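Local coordinates for transcription termination factor FttA (Pyrococcus horikoshii, PDB 3AF6), which probably terminates archaeal transcription by cutting nascent RNA, acting as a zinc-dependent ribonuclease of the metallo-beta-lactamase superfamily, at residues K95-T100 against I113-P118; P372-E377 against M440-E445; K535-D540 against V581-H586; P611-T616 against D646-R651. All coordinates share one frame; numbering follows the deposited sequence.

Contact 1: K95-T100 against I113-P118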
loop_
_atom_site.group_PDB
_atom_site.type_symbol
_atom_site.label_atom_id
_atom_site.label_comp_id
_atom_site.label_asym_id
_atom_site.label_seq_id
_atom_site.Cartn_x
_atom_site.Cartn_y
_atom_site.Cartn_z
ATOM N N LYS A 95 32.743 -13.255 7.174
ATOM C CA LYS A 95 32.510 -13.295 5.728
ATOM C C LYS A 95 31.732 -14.487 5.163
ATOM O O LYS A 95 31.517 -14.567 3.951
ATOM C CB LYS A 95 33.850 -13.165 4.995
ATOM C CG LYS A 95 34.601 -11.874 5.312
ATOM C CD LYS A 95 35.957 -11.829 4.623
ATOM C CE LYS A 95 36.721 -10.568 4.992
ATOM N NZ LYS A 95 38.070 -10.535 4.367
ATOM N N GLU A 96 31.313 -15.408 6.027
ATOM C CA GLU A 96 30.550 -16.571 5.583
ATOM C C GLU A 96 29.143 -16.154 5.165
ATOM O O GLU A 96 28.700 -16.461 4.058
ATOM C CB GLU A 96 30.463 -17.613 6.700
ATOM C CG GLU A 96 29.846 -17.096 7.986
ATOM C CD GLU A 96 29.576 -18.200 8.985
ATOM O OE1 GLU A 96 29.175 -17.885 10.123
ATOM O OE2 GLU A 96 29.759 -19.385 8.630
ATOM N N ALA A 97 28.448 -15.454 6.058
ATOM C CA ALA A 97 27.091 -14.987 5.791
ATOM C C ALA A 97 27.081 -14.063 4.576
ATOM O O ALA A 97 27.174 -12.843 4.711
ATOM C CB ALA A 97 26.543 -14.258 7.012
ATOM N N GLU A 98 26.965 -14.662 3.394
ATOM C CA GLU A 98 26.949 -13.929 2.132
ATOM C C GLU A 98 26.225 -12.589 2.209
ATOM O O GLU A 98 24.997 -12.530 2.153
ATOM C CB GLU A 98 26.317 -14.796 1.038
ATOM C CG GLU A 98 26.089 -14.072 -0.285
ATOM C CD GLU A 98 27.369 -13.531 -0.895
ATOM O OE1 GLU A 98 27.285 -12.839 -1.931
ATOM O OE2 GLU A 98 28.457 -13.800 -0.344
ATOM N N ILE A 99 26.997 -11.514 2.332
ATOM C CA ILE A 99 26.444 -10.166 2.409
ATOM C C ILE A 99 26.298 -9.598 0.999
ATOM O O ILE A 99 27.193 -8.918 0.493
ATOM C CB ILE A 99 27.360 -9.241 3.243
ATOM C CG1 ILE A 99 27.525 -9.816 4.654
ATOM C CG2 ILE A 99 26.776 -7.835 3.302
ATOM C CD1 ILE A 99 28.471 -9.031 5.538
ATOM N N THR A 100 25.160 -9.883 0.372
ATOM C CA THR A 100 24.889 -9.424 -0.987
ATOM C C THR A 100 25.060 -7.914 -1.163
ATOM O O THR A 100 25.742 -7.464 -2.086
ATOM C CB THR A 100 23.459 -9.821 -1.434
ATOM O OG1 THR A 100 23.271 -9.473 -2.811
ATOM C CG2 THR A 100 22.415 -9.105 -0.596
ATOM N N ILE A 113 22.689 -4.143 6.583
ATOM C CA ILE A 113 23.500 -5.301 6.219
ATOM C C ILE A 113 22.612 -6.382 5.607
ATOM O O ILE A 113 22.148 -7.283 6.309
ATOM C CB ILE A 113 24.209 -5.901 7.454
ATOM C CG1 ILE A 113 25.026 -4.821 8.164
ATOM C CG2 ILE A 113 25.112 -7.053 7.031
ATOM C CD1 ILE A 113 25.729 -5.310 9.411
ATOM N N GLU A 114 22.375 -6.292 4.302
ATOM C CA GLU A 114 21.536 -7.271 3.620
ATOM C C GLU A 114 22.305 -8.571 3.412
ATOM O O GLU A 114 22.713 -8.893 2.298
ATOM C CB GLU A 114 21.060 -6.718 2.274
ATOM C CG GLU A 114 20.024 -7.587 1.576
ATOM C CD GLU A 114 19.448 -6.927 0.339
ATOM O OE1 GLU A 114 18.889 -5.818 0.464
ATOM O OE2 GLU A 114 19.550 -7.516 -0.756
ATOM N N ALA A 115 22.500 -9.310 4.500
ATOM C CA ALA A 115 23.219 -10.576 4.453
ATOM C C ALA A 115 22.259 -11.730 4.169
ATOM O O ALA A 115 21.077 -11.663 4.503
ATOM C CB ALA A 115 23.948 -10.813 5.773
ATOM N N LYS A 116 22.778 -12.787 3.552
ATOM C CA LYS A 116 21.974 -13.956 3.219
ATOM C C LYS A 116 21.752 -14.790 4.477
ATOM O O LYS A 116 20.767 -15.518 4.589
ATOM C CB LYS A 116 22.687 -14.788 2.148
ATOM C CG LYS A 116 21.819 -15.828 1.460
ATOM C CD LYS A 116 22.535 -16.404 0.246
ATOM C CE LYS A 116 21.647 -17.363 -0.525
ATOM N NZ LYS A 116 22.311 -17.852 -1.765
ATOM N N LYS A 117 22.680 -14.669 5.423
ATOM C CA LYS A 117 22.606 -15.388 6.689
ATOM C C LYS A 117 22.711 -14.350 7.805
ATOM O O LYS A 117 23.808 -13.975 8.215
ATOM C CB LYS A 117 23.763 -16.385 6.802
ATOM C CG LYS A 117 24.163 -17.037 5.484
ATOM C CD LYS A 117 22.996 -17.744 4.811
ATOM C CE LYS A 117 23.402 -18.288 3.448
ATOM N NZ LYS A 117 22.267 -18.928 2.725
ATOM N N PRO A 118 21.564 -13.869 8.308
ATOM C CA PRO A 118 21.517 -12.863 9.375
ATOM C C PRO A 118 22.008 -13.320 10.750
ATOM O O PRO A 118 22.519 -12.515 11.529
ATOM C CB PRO A 118 20.046 -12.460 9.392
ATOM C CG PRO A 118 19.360 -13.739 9.042
ATOM C CD PRO A 118 20.202 -14.254 7.896
#
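One backbone hydrogen bond ties Glu98 to Lys116: the N-H of Lys116 donates to the O of Glu98 across 2.6 Å, with an angle of 150° at the hydrogen. Inverse gamma turns at Ala97 and Ile99 give the 95-100 segment an uneven course.

Apolar contacts make up a second group. CG1 of Ile99 rests on CB of Ala115 at 3.9 Å, while its CG2, anti to the backbone N, reaches CG2 of Ile113 at 4.2 Å. The small Ala115 lets Ile99 lie against its methyl while the branched Ile99 also meets Ile113. On the other side of Glu98 in the sequence, the methyl of Ala97 lies beside CB of Lys117. Both Lys116 and Lys117 use the root of the side chain here and send their ammonium ends away, as suits long chains at an exposed position.

A third, mixed contact joins Thr100 and Glu114, where the methyl CG2 of Thr100 lies 3.6 Å from CG of Glu114. The carboxylate is held by other partners: OE2 takes a bond from Asn101 and OE1 forms a salt bridge with Arg157.

The contact belongs to the second KH unit, where strand 110-115 runs in the middle of a small mixed sheet, antiparallel to 103-105 and parallel to 140-144. Residues 95-100 lie in the loop leading into 103-105.

Contact 2: P372-E377 against M440-E445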
loop_
_atom_site.group_PDB
_atom_site.type_symbol
_atom_site.label_atom_id
_atom_site.label_comp_id
_atom_site.label_asym_id
_atom_site.label_seq_id
_atom_site.Cartn_x
_atom_site.Cartn_y
_atom_site.Cartn_z
ATOM N N PRO A 372 -9.556 -15.598 5.754
ATOM C CA PRO A 372 -8.176 -15.790 5.295
ATOM C C PRO A 372 -8.056 -15.951 3.788
ATOM O O PRO A 372 -9.033 -16.243 3.099
ATOM C CB PRO A 372 -7.743 -17.056 6.026
ATOM C CG PRO A 372 -8.625 -17.081 7.234
ATOM C CD PRO A 372 -9.950 -16.683 6.666
ATOM N N THR A 373 -6.846 -15.735 3.289
ATOM C CA THR A 373 -6.543 -15.905 1.870
ATOM C C THR A 373 -5.117 -16.430 1.848
ATOM O O THR A 373 -4.445 -16.454 2.878
ATOM C CB THR A 373 -6.614 -14.572 1.059
ATOM O OG1 THR A 373 -5.760 -13.587 1.668
ATOM C CG2 THR A 373 -8.049 -14.060 0.971
ATOM N N ARG A 374 -4.656 -16.841 0.676
ATOM C CA ARG A 374 -3.313 -17.381 0.533
ATOM C C ARG A 374 -2.238 -16.439 1.050
ATOM O O ARG A 374 -1.296 -16.856 1.716
ATOM C CB ARG A 374 -3.048 -17.681 -0.932
ATOM C CG ARG A 374 -3.954 -18.730 -1.531
ATOM C CD ARG A 374 -3.354 -20.106 -1.321
ATOM N NE ARG A 374 -3.913 -21.107 -2.227
ATOM C CZ ARG A 374 -3.271 -22.213 -2.585
ATOM N NH1 ARG A 374 -2.049 -22.457 -2.117
ATOM N NH2 ARG A 374 -3.855 -23.080 -3.403
ATOM N N LEU A 375 -2.385 -15.158 0.751
ATOM C CA LEU A 375 -1.393 -14.171 1.148
ATOM C C LEU A 375 -1.610 -13.439 2.473
ATOM O O LEU A 375 -0.643 -13.026 3.120
ATOM C CB LEU A 375 -1.267 -13.126 0.034
ATOM C CG LEU A 375 -0.606 -13.533 -1.283
ATOM C CD1 LEU A 375 -1.079 -12.635 -2.406
ATOM C CD2 LEU A 375 0.902 -13.430 -1.129
ATOM N N LEU A 376 -2.863 -13.290 2.893
ATOM C CA LEU A 376 -3.125 -12.505 4.087
ATOM C C LEU A 376 -4.103 -13.040 5.133
ATOM O O LEU A 376 -4.835 -14.002 4.907
ATOM C CB LEU A 376 -3.578 -11.118 3.626
ATOM C CG LEU A 376 -2.709 -10.469 2.540
ATOM C CD1 LEU A 376 -3.419 -9.273 1.976
ATOM C CD2 LEU A 376 -1.350 -10.059 3.117
ATOM N N GLU A 377 -4.102 -12.379 6.284
ATOM C CA GLU A 377 -4.980 -12.719 7.393
ATOM C C GLU A 377 -6.139 -11.722 7.427
ATOM O O GLU A 377 -5.979 -10.548 7.079
ATOM C CB GLU A 377 -4.202 -12.667 8.708
ATOM C CG GLU A 377 -3.258 -13.841 8.903
ATOM C CD GLU A 377 -2.238 -13.607 9.994
ATOM O OE1 GLU A 377 -2.607 -13.070 11.060
ATOM O OE2 GLU A 377 -1.066 -13.973 9.790
ATOM N N MET A 440 -1.649 -16.593 -8.340
ATOM C CA MET A 440 -0.374 -17.272 -8.530
ATOM C C MET A 440 -0.280 -18.397 -7.514
ATOM O O MET A 440 -0.067 -19.544 -7.886
ATOM C CB MET A 440 0.806 -16.308 -8.360
ATOM C CG MET A 440 1.284 -15.702 -9.675
ATOM S SD MET A 440 2.160 -14.162 -9.412
ATOM C CE MET A 440 3.841 -14.746 -9.034
ATOM N N MET A 441 -0.464 -18.071 -6.237
ATOM C CA MET A 441 -0.395 -19.075 -5.185
ATOM C C MET A 441 -1.308 -20.245 -5.503
ATOM O O MET A 441 -0.887 -21.399 -5.468
ATOM C CB MET A 441 -0.778 -18.466 -3.844
ATOM C CG MET A 441 0.219 -17.445 -3.346
ATOM S SD MET A 441 1.867 -18.137 -3.143
ATOM C CE MET A 441 2.573 -17.855 -4.739
ATOM N N VAL A 442 -2.557 -19.954 -5.831
ATOM C CA VAL A 442 -3.478 -21.020 -6.165
ATOM C C VAL A 442 -2.873 -21.965 -7.202
ATOM O O VAL A 442 -2.939 -23.175 -7.032
ATOM C CB VAL A 442 -4.814 -20.474 -6.691
ATOM C CG1 VAL A 442 -5.683 -21.614 -7.174
ATOM C CG2 VAL A 442 -5.526 -19.724 -5.588
ATOM N N LEU A 443 -2.275 -21.432 -8.263
ATOM C CA LEU A 443 -1.686 -22.295 -9.288
ATOM C C LEU A 443 -0.370 -22.945 -8.859
ATOM O O LEU A 443 -0.009 -24.010 -9.358
ATOM C CB LEU A 443 -1.456 -21.512 -10.582
ATOM C CG LEU A 443 -2.686 -20.955 -11.297
ATOM C CD1 LEU A 443 -2.234 -20.094 -12.469
ATOM C CD2 LEU A 443 -3.576 -22.077 -11.766
ATOM N N GLU A 444 0.337 -22.306 -7.932
ATOM C CA GLU A 444 1.618 -22.814 -7.449
ATOM C C GLU A 444 1.452 -24.014 -6.505
ATOM O O GLU A 444 2.303 -24.900 -6.469
ATOM C CB GLU A 444 2.391 -21.687 -6.761
ATOM C CG GLU A 444 3.870 -21.966 -6.519
ATOM C CD GLU A 444 4.120 -22.914 -5.355
ATOM O OE1 GLU A 444 3.586 -22.664 -4.252
ATOM O OE2 GLU A 444 4.864 -23.901 -5.544
ATOM N N GLU A 445 0.368 -24.044 -5.736
ATOM C CA GLU A 445 0.140 -25.177 -4.852
ATOM C C GLU A 445 -0.420 -26.284 -5.716
ATOM O O GLU A 445 -0.213 -27.468 -5.456
ATOM C CB GLU A 445 -0.865 -24.848 -3.746
ATOM C CG GLU A 445 -1.218 -26.060 -2.870
ATOM C CD GLU A 445 -1.921 -25.677 -1.581
ATOM O OE1 GLU A 445 -3.064 -25.177 -1.648
ATOM O OE2 GLU A 445 -1.327 -25.874 -0.496
#
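Arg374 reaches from its loop onto helix 435-447, beginning at CB, which lies 3.8 Å from CB of Met441. With CG anti to the carbonyl carbon (chi1 -63°), the chain sets off toward the helix, and a bend at chi2 (-88°) keeps CG and CD beside the same methionine, CD being 4.0 Å from Met441 CB. Next, NE comes 4.0 Å from CG2 of Val442. The guanidinium then lies with one face toward the helix backbone, Met441 O standing 3.6 Å above its plane. At the tip, NH2 makes a salt bridge of 2.8 Å with OE1 of Glu445, the two planar groups being turned 50° from each other. NH2 has a second acidic partner in Glu409 of helix 405-420, so two carboxylates probably share in balancing this arginine. Arginine suits the place: its aliphatic part packs on Met441 and its guanidinium reaches Glu445.

Beside it, CG of Leu375 packs 4.5 Å from CG of Met441. The loop is braced by Glu438, whose OE2 accepts from Arg374 N, and by an ST motif in which Thr373 OG1 accepts from Leu376 N at 3.2 Å.

The arrangement joins the metallo-beta-lactamase part to the beta-CASP part of the chain. In this family the active site lies between those two domains, and a bound zinc ion is about 12 Å from the Leu375 side chain.

Contact 3: K535-D540 against V581-H586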
loop_
_atom_site.group_PDB
_atom_site.type_symbol
_atom_site.label_atom_id
_atom_site.label_comp_id
_atom_site.label_asym_id
_atom_site.label_seq_id
_atom_site.Cartn_x
_atom_site.Cartn_y
_atom_site.Cartn_z
ATOM N N LYS A 535 -7.313 -8.056 -27.241
ATOM C CA LYS A 535 -7.549 -7.740 -28.648
ATOM C C LYS A 535 -7.203 -8.909 -29.559
ATOM O O LYS A 535 -8.002 -9.305 -30.410
ATOM C CB LYS A 535 -6.698 -6.539 -29.080
ATOM C CG LYS A 535 -7.184 -5.180 -28.620
ATOM C CD LYS A 535 -6.264 -4.093 -29.161
ATOM C CE LYS A 535 -6.776 -2.699 -28.826
ATOM N NZ LYS A 535 -5.884 -1.627 -29.358
ATOM N N GLN A 536 -6.009 -9.462 -29.373
ATOM C CA GLN A 536 -5.552 -10.551 -30.213
ATOM C C GLN A 536 -6.145 -11.928 -29.972
ATOM O O GLN A 536 -6.087 -12.781 -30.856
ATOM C CB GLN A 536 -4.031 -10.635 -30.164
ATOM C CG GLN A 536 -3.357 -9.443 -30.812
ATOM C CD GLN A 536 -1.937 -9.742 -31.236
ATOM O OE1 GLN A 536 -1.690 -10.701 -31.969
ATOM N NE2 GLN A 536 -0.994 -8.918 -30.787
ATOM N N LEU A 537 -6.719 -12.166 -28.798
ATOM C CA LEU A 537 -7.291 -13.479 -28.535
ATOM C C LEU A 537 -8.806 -13.510 -28.733
ATOM O O LEU A 537 -9.369 -14.533 -29.113
ATOM C CB LEU A 537 -6.934 -13.933 -27.116
ATOM C CG LEU A 537 -5.439 -14.013 -26.773
ATOM C CD1 LEU A 537 -5.267 -14.483 -25.349
ATOM C CD2 LEU A 537 -4.731 -14.967 -27.716
ATOM N N ALA A 538 -9.455 -12.374 -28.500
ATOM C CA ALA A 538 -10.910 -12.262 -28.612
ATOM C C ALA A 538 -11.593 -13.068 -29.722
ATOM O O ALA A 538 -12.550 -13.798 -29.466
ATOM C CB ALA A 538 -11.304 -10.788 -28.727
ATOM N N PRO A 539 -11.119 -12.939 -30.973
ATOM C CA PRO A 539 -11.727 -13.674 -32.088
ATOM C C PRO A 539 -11.776 -15.197 -31.950
ATOM O O PRO A 539 -12.822 -15.805 -32.163
ATOM C CB PRO A 539 -10.889 -13.233 -33.285
ATOM C CG PRO A 539 -10.501 -11.847 -32.918
ATOM C CD PRO A 539 -10.092 -12.007 -31.471
ATOM N N ASP A 540 -10.649 -15.808 -31.593
ATOM C CA ASP A 540 -10.574 -17.262 -31.468
ATOM C C ASP A 540 -11.305 -17.843 -30.249
ATOM O O ASP A 540 -10.986 -17.521 -29.100
ATOM C CB ASP A 540 -9.108 -17.697 -31.439
ATOM C CG ASP A 540 -8.941 -19.184 -31.668
ATOM O OD1 ASP A 540 -9.970 -19.901 -31.700
ATOM O OD2 ASP A 540 -7.780 -19.631 -31.811
ATOM N N VAL A 581 -15.455 -10.293 -30.123
ATOM C CA VAL A 581 -15.260 -11.175 -28.971
ATOM C C VAL A 581 -15.936 -12.531 -29.149
ATOM O O VAL A 581 -17.166 -12.637 -29.074
ATOM C CB VAL A 581 -15.797 -10.547 -27.658
ATOM C CG1 VAL A 581 -15.433 -11.430 -26.474
ATOM C CG2 VAL A 581 -15.222 -9.158 -27.464
ATOM N N ASN A 582 -15.127 -13.561 -29.385
ATOM C CA ASN A 582 -15.642 -14.916 -29.557
ATOM C C ASN A 582 -15.120 -15.833 -28.455
ATOM O O ASN A 582 -15.813 -16.752 -28.028
ATOM C CB ASN A 582 -15.238 -15.479 -30.919
ATOM C CG ASN A 582 -15.621 -14.568 -32.059
ATOM O OD1 ASN A 582 -16.749 -14.078 -32.124
ATOM N ND2 ASN A 582 -14.687 -14.338 -32.971
ATOM N N MET A 583 -13.890 -15.579 -28.013
ATOM C CA MET A 583 -13.253 -16.351 -26.951
ATOM C C MET A 583 -14.250 -16.496 -25.805
ATOM O O MET A 583 -15.192 -15.704 -25.707
ATOM C CB MET A 583 -12.016 -15.605 -26.444
ATOM C CG MET A 583 -12.357 -14.342 -25.644
ATOM S SD MET A 583 -10.941 -13.371 -25.053
ATOM C CE MET A 583 -9.697 -14.653 -24.787
ATOM N N GLU A 584 -14.048 -17.494 -24.945
ATOM C CA GLU A 584 -14.946 -17.704 -23.809
ATOM C C GLU A 584 -14.743 -16.680 -22.702
ATOM O O GLU A 584 -13.611 -16.346 -22.349
ATOM C CB GLU A 584 -14.761 -19.098 -23.209
ATOM C CG GLU A 584 -15.528 -20.201 -23.916
ATOM C CD GLU A 584 -15.777 -21.387 -23.004
ATOM O OE1 GLU A 584 -14.792 -21.922 -22.448
ATOM O OE2 GLU A 584 -16.958 -21.775 -22.838
ATOM N N VAL A 585 -15.850 -16.203 -22.145
ATOM C CA VAL A 585 -15.809 -15.217 -21.067
ATOM C C VAL A 585 -16.277 -15.836 -19.743
ATOM O O VAL A 585 -17.451 -16.194 -19.597
ATOM C CB VAL A 585 -16.718 -13.993 -21.397
ATOM C CG1 VAL A 585 -16.561 -12.918 -20.326
ATOM C CG2 VAL A 585 -16.371 -13.432 -22.772
ATOM N N HIS A 586 -15.361 -15.954 -18.785
ATOM C CA HIS A 586 -15.681 -16.530 -17.479
ATOM C C HIS A 586 -15.407 -15.548 -16.346
ATOM O O HIS A 586 -14.459 -14.759 -16.412
ATOM C CB HIS A 586 -14.844 -17.786 -17.224
ATOM C CG HIS A 586 -15.076 -18.884 -18.208
ATOM N ND1 HIS A 586 -16.264 -19.579 -18.281
ATOM C CD2 HIS A 586 -14.277 -19.399 -19.172
ATOM C CE1 HIS A 586 -16.189 -20.475 -19.248
ATOM N NE2 HIS A 586 -14.993 -20.386 -19.804
#
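Ala538 O, just past the end of helix 529-537, accepts two backbone N-H groups from the turn that leads into strand 584-587, at the edge of the parallel alpha/beta sheet of the beta-CASP region. Met583 N comes nearly straight, 2.7 Å away with 166° at the hydrogen, and is tilted only 17° from the carbonyl plane. Asn582 N, at 2.6 Å, approaches from well above that plane. One carbonyl of a buried residue thus satisfies consecutive amides. Pro539, which has no N-H to satisfy, follows Ala538 just past the helix end. A further bond from Asn582 ND2 to Pro539 O is doubtful, because that oxygen lies too close to a neighbouring atom in the model. Val581 O is satisfied by NE of Arg565, and Asp540 OD1 accepts from Lys542 N.

Around this polar core the fit is apolar. Met583 starts from the crowded position between its backbone N and carbonyl carbon (chi1 71°), which carries SD to 3.7 Å from CA of Ala538. Beyond it, CE touches CB of Leu537, also at 3.7 Å. The flexible thioether lets Met583 run past Ala538 and end on Leu537, and the small Ala538 leaves room for Val581, whose CG2 is 4.4 Å from its CB.

Farther along the strand, Glu584 and His586 pair: NE2 of His586 donates to OE1 of Glu584 at 3.1 Å, and that same oxygen also meets Arg422 in a salt bridge.

Contact 4: P611-T616 against D646-R651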
loop_
_atom_site.group_PDB
_atom_site.type_symbol
_atom_site.label_atom_id
_atom_site.label_comp_id
_atom_site.label_asym_id
_atom_site.label_seq_id
_atom_site.Cartn_x
_atom_site.Cartn_y
_atom_site.Cartn_z
ATOM N N PRO A 611 -19.171 0.433 17.299
ATOM C CA PRO A 611 -19.250 1.861 16.967
ATOM C C PRO A 611 -20.623 2.529 17.149
ATOM O O PRO A 611 -21.662 1.874 17.089
ATOM C CB PRO A 611 -18.780 1.891 15.515
ATOM C CG PRO A 611 -19.352 0.607 14.978
ATOM C CD PRO A 611 -19.001 -0.383 16.082
ATOM N N GLU A 612 -20.611 3.842 17.372
ATOM C CA GLU A 612 -21.850 4.600 17.542
ATOM C C GLU A 612 -22.501 4.789 16.185
ATOM O O GLU A 612 -23.721 4.774 16.073
ATOM C CB GLU A 612 -21.582 5.980 18.146
ATOM C CG GLU A 612 -21.065 5.968 19.562
ATOM C CD GLU A 612 -20.544 7.332 19.994
ATOM O OE1 GLU A 612 -20.199 7.479 21.189
ATOM O OE2 GLU A 612 -20.475 8.249 19.137
ATOM N N ARG A 613 -21.682 4.991 15.157
ATOM C CA ARG A 613 -22.211 5.172 13.819
ATOM C C ARG A 613 -21.282 4.588 12.766
ATOM O O ARG A 613 -20.055 4.620 12.898
ATOM C CB ARG A 613 -22.481 6.660 13.537
ATOM C CG ARG A 613 -21.250 7.559 13.452
ATOM C CD ARG A 613 -21.469 8.915 14.153
ATOM N NE ARG A 613 -21.892 10.010 13.269
ATOM C CZ ARG A 613 -23.077 10.107 12.666
ATOM N NH1 ARG A 613 -24.005 9.172 12.829
ATOM N NH2 ARG A 613 -23.344 11.155 11.899
ATOM N N ILE A 614 -21.883 4.028 11.728
ATOM C CA ILE A 614 -21.126 3.453 10.632
ATOM C C ILE A 614 -21.453 4.215 9.342
ATOM O O ILE A 614 -22.604 4.533 9.064
ATOM C CB ILE A 614 -21.447 1.952 10.475
ATOM C CG1 ILE A 614 -20.925 1.195 11.702
ATOM C CG2 ILE A 614 -20.832 1.407 9.188
ATOM C CD1 ILE A 614 -21.293 -0.300 11.735
ATOM N N ILE A 615 -20.424 4.534 8.575
ATOM C CA ILE A 615 -20.611 5.253 7.326
ATOM C C ILE A 615 -20.113 4.357 6.198
ATOM O O ILE A 615 -18.929 4.027 6.126
ATOM C CB ILE A 615 -19.824 6.593 7.342
ATOM C CG1 ILE A 615 -20.316 7.458 8.510
ATOM C CG2 ILE A 615 -20.008 7.333 6.034
ATOM C CD1 ILE A 615 -19.475 8.694 8.759
ATOM N N THR A 616 -21.031 3.941 5.335
ATOM C CA THR A 616 -20.682 3.077 4.224
ATOM C C THR A 616 -20.290 3.881 2.986
ATOM O O THR A 616 -20.983 4.820 2.584
ATOM C CB THR A 616 -21.846 2.152 3.878
ATOM O OG1 THR A 616 -22.991 2.939 3.551
ATOM C CG2 THR A 616 -22.173 1.259 5.058
ATOM N N ASP A 646 -20.633 15.731 0.801
ATOM C CA ASP A 646 -21.486 15.726 1.987
ATOM C C ASP A 646 -20.436 15.873 3.091
ATOM O O ASP A 646 -19.307 15.383 2.939
ATOM C CB ASP A 646 -22.160 14.371 2.180
ATOM C CG ASP A 646 -23.608 14.346 1.743
ATOM O OD1 ASP A 646 -24.113 13.229 1.523
ATOM O OD2 ASP A 646 -24.251 15.410 1.634
ATOM N N THR A 647 -20.765 16.566 4.174
ATOM C CA THR A 647 -19.829 16.676 5.290
ATOM C C THR A 647 -20.587 16.260 6.540
ATOM O O THR A 647 -21.653 16.794 6.829
ATOM C CB THR A 647 -19.288 18.106 5.504
ATOM O OG1 THR A 647 -18.541 18.516 4.355
ATOM C CG2 THR A 647 -18.365 18.145 6.729
ATOM N N ILE A 648 -20.043 15.292 7.267
ATOM C CA ILE A 648 -20.676 14.813 8.483
ATOM C C ILE A 648 -19.918 15.243 9.721
ATOM O O ILE A 648 -18.787 14.836 9.940
ATOM C CB ILE A 648 -20.791 13.278 8.492
ATOM C CG1 ILE A 648 -21.628 12.816 7.294
ATOM C CG2 ILE A 648 -21.434 12.816 9.799
ATOM C CD1 ILE A 648 -21.750 11.339 7.179
ATOM N N ARG A 649 -20.557 16.084 10.521
ATOM C CA ARG A 649 -19.982 16.585 11.757
ATOM C C ARG A 649 -20.067 15.418 12.740
ATOM O O ARG A 649 -21.159 14.995 13.113
ATOM C CB ARG A 649 -20.814 17.784 12.224
ATOM C CG ARG A 649 -20.136 18.749 13.193
ATOM C CD ARG A 649 -20.411 18.352 14.598
ATOM N NE ARG A 649 -19.877 19.274 15.598
ATOM C CZ ARG A 649 -20.301 20.520 15.801
ATOM N NH1 ARG A 649 -19.752 21.256 16.755
ATOM N NH2 ARG A 649 -21.256 21.037 15.042
ATOM N N LEU A 650 -18.919 14.878 13.133
ATOM C CA LEU A 650 -18.877 13.750 14.058
ATOM C C LEU A 650 -19.041 14.159 15.515
ATOM O O LEU A 650 -19.357 13.328 16.368
ATOM C CB LEU A 650 -17.569 12.985 13.895
ATOM C CG LEU A 650 -17.358 12.327 12.535
ATOM C CD1 LEU A 650 -16.122 11.442 12.617
ATOM C CD2 LEU A 650 -18.583 11.509 12.152
ATOM N N ARG A 651 -18.813 15.436 15.794
ATOM C CA ARG A 651 -18.965 15.975 17.135
ATOM C C ARG A 651 -18.517 17.430 17.186
ATOM O O ARG A 651 -19.024 18.164 18.057
ATOM C CB ARG A 651 -18.180 15.148 18.161
ATOM C CG ARG A 651 -16.720 15.497 18.277
ATOM C CD ARG A 651 -16.117 14.817 19.487
ATOM N NE ARG A 651 -16.743 15.240 20.740
ATOM C CZ ARG A 651 -17.438 14.437 21.546
ATOM N NH1 ARG A 651 -17.965 14.916 22.668
ATOM N NH2 ARG A 651 -17.612 13.156 21.230
ATOM O OXT ARG A 651 -17.661 17.817 16.361
#
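Ile615 and Ile648 reach toward each other tip to tip, their CD1 atoms 3.8 Å apart. Both carry CG1 anti to the carbonyl carbon (chi1 near -60°), the setting that lets each point its long arm across the gap between the two backbones. Leu650 joins them, its CD2 lying 4.5 Å from CD1 of Ile615 and 3.8 Å from NE of Arg613, at the edge of that guanidinium. Arg613, bent at chi2 and chi3, slides past Ile648 in the opposite direction, its NH2 meeting CG2 of Ile648 obliquely to the guanidinium plane. The guanidinium itself thus lies against apolar groups, though the residue as a whole is partly exposed.

Next comes a shell of further hydrophobic and mixed side chains. Ile191 touches both Ile615 and Leu650, as does Thr388, while Ile362 and His360 meet Leu650 and Pro642 meets Ile615. The CA atoms of Ile615 and Ile648 are 9.6 Å apart, a spacing that two side chains meeting at their ends can span between facing sheets; the long arms of isoleucine suit it. OG1 of Thr647 is hydrogen-bonded to OG1 of Thr192.

Strand 613-617 runs between parallel strands 388-392 and 638-640, reaching the latter through helix 621-635, a beta-alpha-beta crossover. Strand 647-649 ends the other sheet, antiparallel to 189-193, so the contact joins the two sheets of the metallo-beta-lactamase sandwich, with the Ile615 side chain about 10 Å from that of the zinc ligand His618.

The four contacts follow one another along the chain without nesting, and none touches another. Contact 1 lies in the KH region, its centre about 51 Å from that of contact 4, on the opposite side of the chain's centre. Contact 2 joins the metallo-beta-lactamase and beta-CASP parts, and its centre is about 27 Å from that of contact 3, which belongs to the beta-CASP sheet. Contact 4 returns to the metallo-beta-lactamase part through the C-terminal residues, after the beta-CASP region has been inserted. The second KH unit, of a type that commonly binds nucleic acid, the catalytic sandwich and the beta-CASP lobe are thus each represented, with contact 2 bridging the last two.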